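Local coordinates for protein molybdopterin molybdotransferase (Pyrococcus horikoshii, PDB 1UZ5) that probably inserts molybdenum into molybdopterin, turning adenylyl-molybdopterin and molybdate into Mo-molybdopterin and AMP, with magnesium as cofactor, at residues I25-I30 with I172-V177; R36-D41 with L151-G156. One frame throughout, in Å; residues are numbered along the deposited sequence.

Contact 1. Residues I25-I30 with I172-V177; sequences IEEVPI and INKVKV
Val28 and Val175 meet side by side on one face of a two-stranded antiparallel sheet. This face carries the valines and, at its end, Glu26, whose OE2 forms a salt bridge with Arg36. The methyls Val28 CG2 and Val175 CG1 lie 3.7 Å apart, both side chains pointing the same way. Each of these methyls sits between its own backbone N and carbonyl carbon (chi1 of Val175 58°), which turns it to its partner on the other strand. Val177 CG2 comes to Val28 at about a right angle, 4.0 Å from Val28 CG2.

The opposite face carries Glu27, Pro29, Lys174 and Lys176. Glu27 lies alongside Lys176, and the contact is made by the lysine's methylenes: Glu27 OE2 is 3.4 Å from Lys176 CG. Glu27 OE1 forms a long salt bridge to Lys174 NZ, at 3.8 Å. Lys174 reaches it by a bend at chi3 (-56°). A water donates to Glu27 OE2 and, weakly, to Lys174 O.

Backbone pairing sets this register. Glu26 with Val177 and Val28 with Val175 are hydrogen-bonded pairs, each with two N-H...O bonds. The shortest is Val177 N to Glu26 O, 2.8 Å, nearly straight along the acceptor's C=O. Glu27 with Lys176 and Pro29 with Lys174 are non-hydrogen-bonded pairs, so Pro29 needs no N-H here. Past the proline, Ile30 N still reaches Asn173 O at 2.9 Å, but from above the carbonyl plane.

Further out, Leu167 of helix 161-169 touches Ile30 and Ile172, and Ile42 packs on Val175. The two-stranded antiparallel ladder joins chain parts 142 residues apart within the MoeA fold. Its cohesion probably rests mainly on the four paired backbone bonds and the valines, with the stretched Glu27 to Lys174 ion pair adding little.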
# COMPACT_ATOMS: atom_id res chain seq x y z
N ILE A 25 -2.17 -16.01 5.17
CA ILE A 25 -3.09 -14.97 5.62
C ILE A 25 -3.37 -15.08 7.11
O ILE A 25 -3.36 -16.17 7.68
CB ILE A 25 -4.43 -15.07 4.86
CG1 ILE A 25 -4.17 -14.91 3.36
CG2 ILE A 25 -5.40 -14.02 5.37
CD1 ILE A 25 -5.40 -15.11 2.50
N GLU A 26 -3.61 -13.94 7.75
CA GLU A 26 -3.93 -13.92 9.17
C GLU A 26 -4.96 -12.83 9.45
O GLU A 26 -5.09 -11.87 8.68
CB GLU A 26 -2.67 -13.65 10.02
CG GLU A 26 -2.19 -12.22 9.97
CD GLU A 26 -1.08 -11.94 10.98
OE1 GLU A 26 -1.30 -12.17 12.18
OE2 GLU A 26 0.00 -11.48 10.56
N GLU A 27 -5.69 -12.98 10.54
CA GLU A 27 -6.68 -11.98 10.89
C GLU A 27 -6.18 -11.17 12.06
O GLU A 27 -5.69 -11.72 13.05
CB GLU A 27 -8.02 -12.62 11.25
CG GLU A 27 -8.72 -13.31 10.09
CD GLU A 27 -10.19 -13.54 10.36
OE1 GLU A 27 -10.53 -14.13 11.41
OE2 GLU A 27 -11.02 -13.12 9.52
N VAL A 28 -6.28 -9.86 11.94
CA VAL A 28 -5.85 -8.97 13.01
C VAL A 28 -7.01 -8.06 13.37
O VAL A 28 -7.85 -7.77 12.51
CB VAL A 28 -4.67 -8.10 12.56
CG1 VAL A 28 -3.45 -8.98 12.24
CG2 VAL A 28 -5.08 -7.28 11.34
N PRO A 29 -7.08 -7.60 14.63
CA PRO A 29 -8.16 -6.71 15.04
C PRO A 29 -8.05 -5.46 14.17
O PRO A 29 -6.98 -5.17 13.65
CB PRO A 29 -7.83 -6.41 16.50
CG PRO A 29 -7.05 -7.62 16.93
CD PRO A 29 -6.17 -7.89 15.75
N ILE A 30 -9.14 -4.72 14.02
CA ILE A 30 -9.12 -3.53 13.18
C ILE A 30 -8.13 -2.48 13.69
O ILE A 30 -7.55 -1.73 12.90
CB ILE A 30 -10.53 -2.90 13.05
CG1 ILE A 30 -10.50 -1.74 12.06
CG2 ILE A 30 -11.03 -2.42 14.41
CD1 ILE A 30 -9.99 -2.14 10.67
N ILE A 172 -16.87 -3.65 10.91
CA ILE A 172 -15.82 -4.65 10.78
C ILE A 172 -14.76 -4.44 11.88
O ILE A 172 -14.19 -3.35 11.99
CB ILE A 172 -15.16 -4.56 9.38
CG1 ILE A 172 -16.16 -5.06 8.32
CG2 ILE A 172 -13.88 -5.39 9.32
CD1 ILE A 172 -15.74 -4.79 6.90
N ASN A 173 -14.51 -5.46 12.69
CA ASN A 173 -13.51 -5.32 13.74
C ASN A 173 -12.35 -6.32 13.59
O ASN A 173 -11.45 -6.37 14.43
CB ASN A 173 -14.17 -5.46 15.11
CG ASN A 173 -14.56 -6.87 15.44
OD1 ASN A 173 -15.00 -7.62 14.56
ND2 ASN A 173 -14.41 -7.25 16.70
N LYS A 174 -12.38 -7.11 12.52
CA LYS A 174 -11.33 -8.08 12.21
C LYS A 174 -11.10 -8.06 10.71
O LYS A 174 -12.05 -8.10 9.94
CB LYS A 174 -11.73 -9.49 12.63
CG LYS A 174 -11.79 -9.71 14.13
CD LYS A 174 -11.87 -11.20 14.46
CE LYS A 174 -13.06 -11.85 13.77
NZ LYS A 174 -13.11 -13.32 14.02
N VAL A 175 -9.84 -8.00 10.30
CA VAL A 175 -9.52 -7.95 8.88
C VAL A 175 -8.44 -8.96 8.48
O VAL A 175 -7.47 -9.18 9.21
CB VAL A 175 -9.11 -6.52 8.47
CG1 VAL A 175 -7.91 -6.07 9.29
CG2 VAL A 175 -8.81 -6.46 6.98
N LYS A 176 -8.63 -9.58 7.32
CA LYS A 176 -7.68 -10.56 6.80
C LYS A 176 -6.56 -9.87 6.04
O LYS A 176 -6.79 -9.23 5.02
CB LYS A 176 -8.39 -11.55 5.88
CG LYS A 176 -9.31 -12.52 6.61
CD LYS A 176 -9.93 -13.52 5.65
CE LYS A 176 -10.76 -14.55 6.40
NZ LYS A 176 -11.34 -15.56 5.48
N VAL A 177 -5.35 -10.01 6.55
CA VAL A 177 -4.21 -9.38 5.90
C VAL A 177 -3.12 -10.42 5.61
O VAL A 177 -3.09 -11.49 6.21
CB VAL A 177 -3.62 -8.26 6.79
CG1 VAL A 177 -4.66 -7.17 6.99
CG2 VAL A 177 -3.18 -8.83 8.12
O HOH W 1 -12.28 -11.14 8.46

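Contact 2. Residues R36-D41 with L151-G156; sequences RIAAED and LLVKKG
Ala38 points its CB at Val153, meeting CG1 at 3.7 Å where the loop before strand 42-43 runs past a classic beta bulge. In the bulge Leu152 and Val153 both face Ile42. Val153 CG1 stands opposite its backbone N (chi1 174°), which carries it to the alanine methyl. At the end of the segment Asp41 grips the partner through its carboxylate. Its OD1 accepts Lys155 N at 3.0 Å, and the N-H comes from above the carboxylate plane. On the same side chain, CB rests against Leu151 CD1. With an alanine in place of Asp41, Lys155 N would probably lose this acceptor, and the backbone at Lys155 would be held less firmly against the loop. Lys155 runs out extended, its CG passing 3.5 Å from Ala39 O and its CB lying against Glu40 CA. Beyond it the chain turns at Gly156, whose backbone angles suit a residue without CB. Ile37 lays CG2 over this glycine, 3.5 Å from Gly156 C. Gly156 N gives a nearly straight bond (171°) to Ala38 O, 2.8 Å long.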
# COMPACT_ATOMS: atom_id res chain seq x y z
N ARG A 36 -0.95 -2.66 7.44
CA ARG A 36 -1.01 -3.99 6.85
C ARG A 36 -1.62 -3.99 5.45
O ARG A 36 -2.21 -2.99 5.02
CB ARG A 36 -1.80 -4.94 7.76
CG ARG A 36 -1.22 -5.05 9.17
CD ARG A 36 0.21 -5.61 9.15
NE ARG A 36 0.28 -6.99 8.69
CZ ARG A 36 0.25 -8.05 9.50
NH1 ARG A 36 0.15 -7.88 10.82
NH2 ARG A 36 0.31 -9.28 9.01
N ILE A 37 -1.46 -5.10 4.73
CA ILE A 37 -1.97 -5.22 3.37
C ILE A 37 -3.16 -6.19 3.34
O ILE A 37 -3.04 -7.33 3.77
CB ILE A 37 -0.88 -5.78 2.43
CG1 ILE A 37 0.39 -4.91 2.51
CG2 ILE A 37 -1.40 -5.83 1.00
CD1 ILE A 37 0.19 -3.49 2.07
N ALA A 38 -4.29 -5.72 2.81
CA ALA A 38 -5.50 -6.54 2.72
C ALA A 38 -5.24 -7.79 1.88
O ALA A 38 -4.79 -7.70 0.74
CB ALA A 38 -6.64 -5.72 2.11
N ALA A 39 -5.54 -8.96 2.44
CA ALA A 39 -5.33 -10.22 1.74
C ALA A 39 -6.43 -10.54 0.72
O ALA A 39 -6.28 -11.44 -0.09
CB ALA A 39 -5.19 -11.37 2.74
N GLU A 40 -7.54 -9.80 0.78
CA GLU A 40 -8.63 -10.01 -0.17
C GLU A 40 -9.58 -8.82 -0.19
O GLU A 40 -9.58 -7.99 0.73
CB GLU A 40 -9.42 -11.28 0.17
CG GLU A 40 -9.99 -11.32 1.57
CD GLU A 40 -10.82 -12.57 1.82
OE1 GLU A 40 -10.38 -13.67 1.44
OE2 GLU A 40 -11.92 -12.45 2.40
N ASP A 41 -10.38 -8.74 -1.24
CA ASP A 41 -11.35 -7.65 -1.37
C ASP A 41 -12.27 -7.70 -0.16
O ASP A 41 -12.50 -8.76 0.42
CB ASP A 41 -12.19 -7.81 -2.64
CG ASP A 41 -11.35 -7.83 -3.91
OD1 ASP A 41 -10.45 -6.97 -4.06
OD2 ASP A 41 -11.60 -8.70 -4.76
N LEU A 151 -17.74 -2.45 -2.92
CA LEU A 151 -16.32 -2.73 -2.70
C LEU A 151 -15.72 -1.62 -1.83
O LEU A 151 -15.75 -0.45 -2.21
CB LEU A 151 -15.58 -2.79 -4.04
CG LEU A 151 -14.06 -2.97 -3.95
CD1 LEU A 151 -13.72 -4.29 -3.27
CD2 LEU A 151 -13.46 -2.94 -5.35
N LEU A 152 -15.19 -1.99 -0.67
CA LEU A 152 -14.58 -1.02 0.24
C LEU A 152 -13.05 -0.99 0.19
O LEU A 152 -12.44 0.08 0.17
CB LEU A 152 -15.01 -1.29 1.68
CG LEU A 152 -16.52 -1.27 1.94
CD1 LEU A 152 -16.79 -1.51 3.41
CD2 LEU A 152 -17.10 0.06 1.48
N VAL A 153 -12.43 -2.17 0.18
CA VAL A 153 -10.97 -2.30 0.14
C VAL A 153 -10.58 -3.41 -0.84
O VAL A 153 -11.18 -4.49 -0.82
CB VAL A 153 -10.42 -2.65 1.54
CG1 VAL A 153 -8.92 -2.94 1.46
CG2 VAL A 153 -10.69 -1.51 2.51
N LYS A 154 -9.58 -3.15 -1.68
CA LYS A 154 -9.12 -4.13 -2.67
C LYS A 154 -8.03 -5.04 -2.13
O LYS A 154 -7.30 -4.68 -1.21
CB LYS A 154 -8.55 -3.45 -3.91
CG LYS A 154 -9.53 -2.72 -4.80
CD LYS A 154 -8.82 -2.18 -6.04
CE LYS A 154 -9.74 -1.33 -6.90
NZ LYS A 154 -10.91 -2.10 -7.41
N LYS A 155 -7.92 -6.23 -2.71
CA LYS A 155 -6.88 -7.15 -2.31
C LYS A 155 -5.57 -6.43 -2.65
O LYS A 155 -5.47 -5.80 -3.70
CB LYS A 155 -6.97 -8.44 -3.13
CG LYS A 155 -5.84 -9.43 -2.88
CD LYS A 155 -5.93 -10.60 -3.85
CE LYS A 155 -4.80 -11.59 -3.65
NZ LYS A 155 -4.92 -12.75 -4.57
N GLY A 156 -4.59 -6.51 -1.76
CA GLY A 156 -3.32 -5.86 -2.03
C GLY A 156 -3.27 -4.39 -1.65
O GLY A 156 -2.24 -3.73 -1.82

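Overall arrangement
Both contacts are partly buried and lie next to each other, centres about 11 Å apart. Contact 2 is nested inside the chain loop that contact 1 closes. Contact 1 is regular antiparallel strand pairing, with a mostly apolar valine face that also bears Glu26, and a face of exposed Glu27 and lysines. Contact 2 is mostly irregular loop, held by one backbone bond and one side-chain acceptor. Its buried residues are Ile37, Ala38, Ala39, Val153 and Gly156, while its lysines are exposed. The two also touch directly, and Ala39 N probably hydrogen-bonds Lys176 O. The loop 36-41 therefore lies between strand 174-178 and the 151-156 segment.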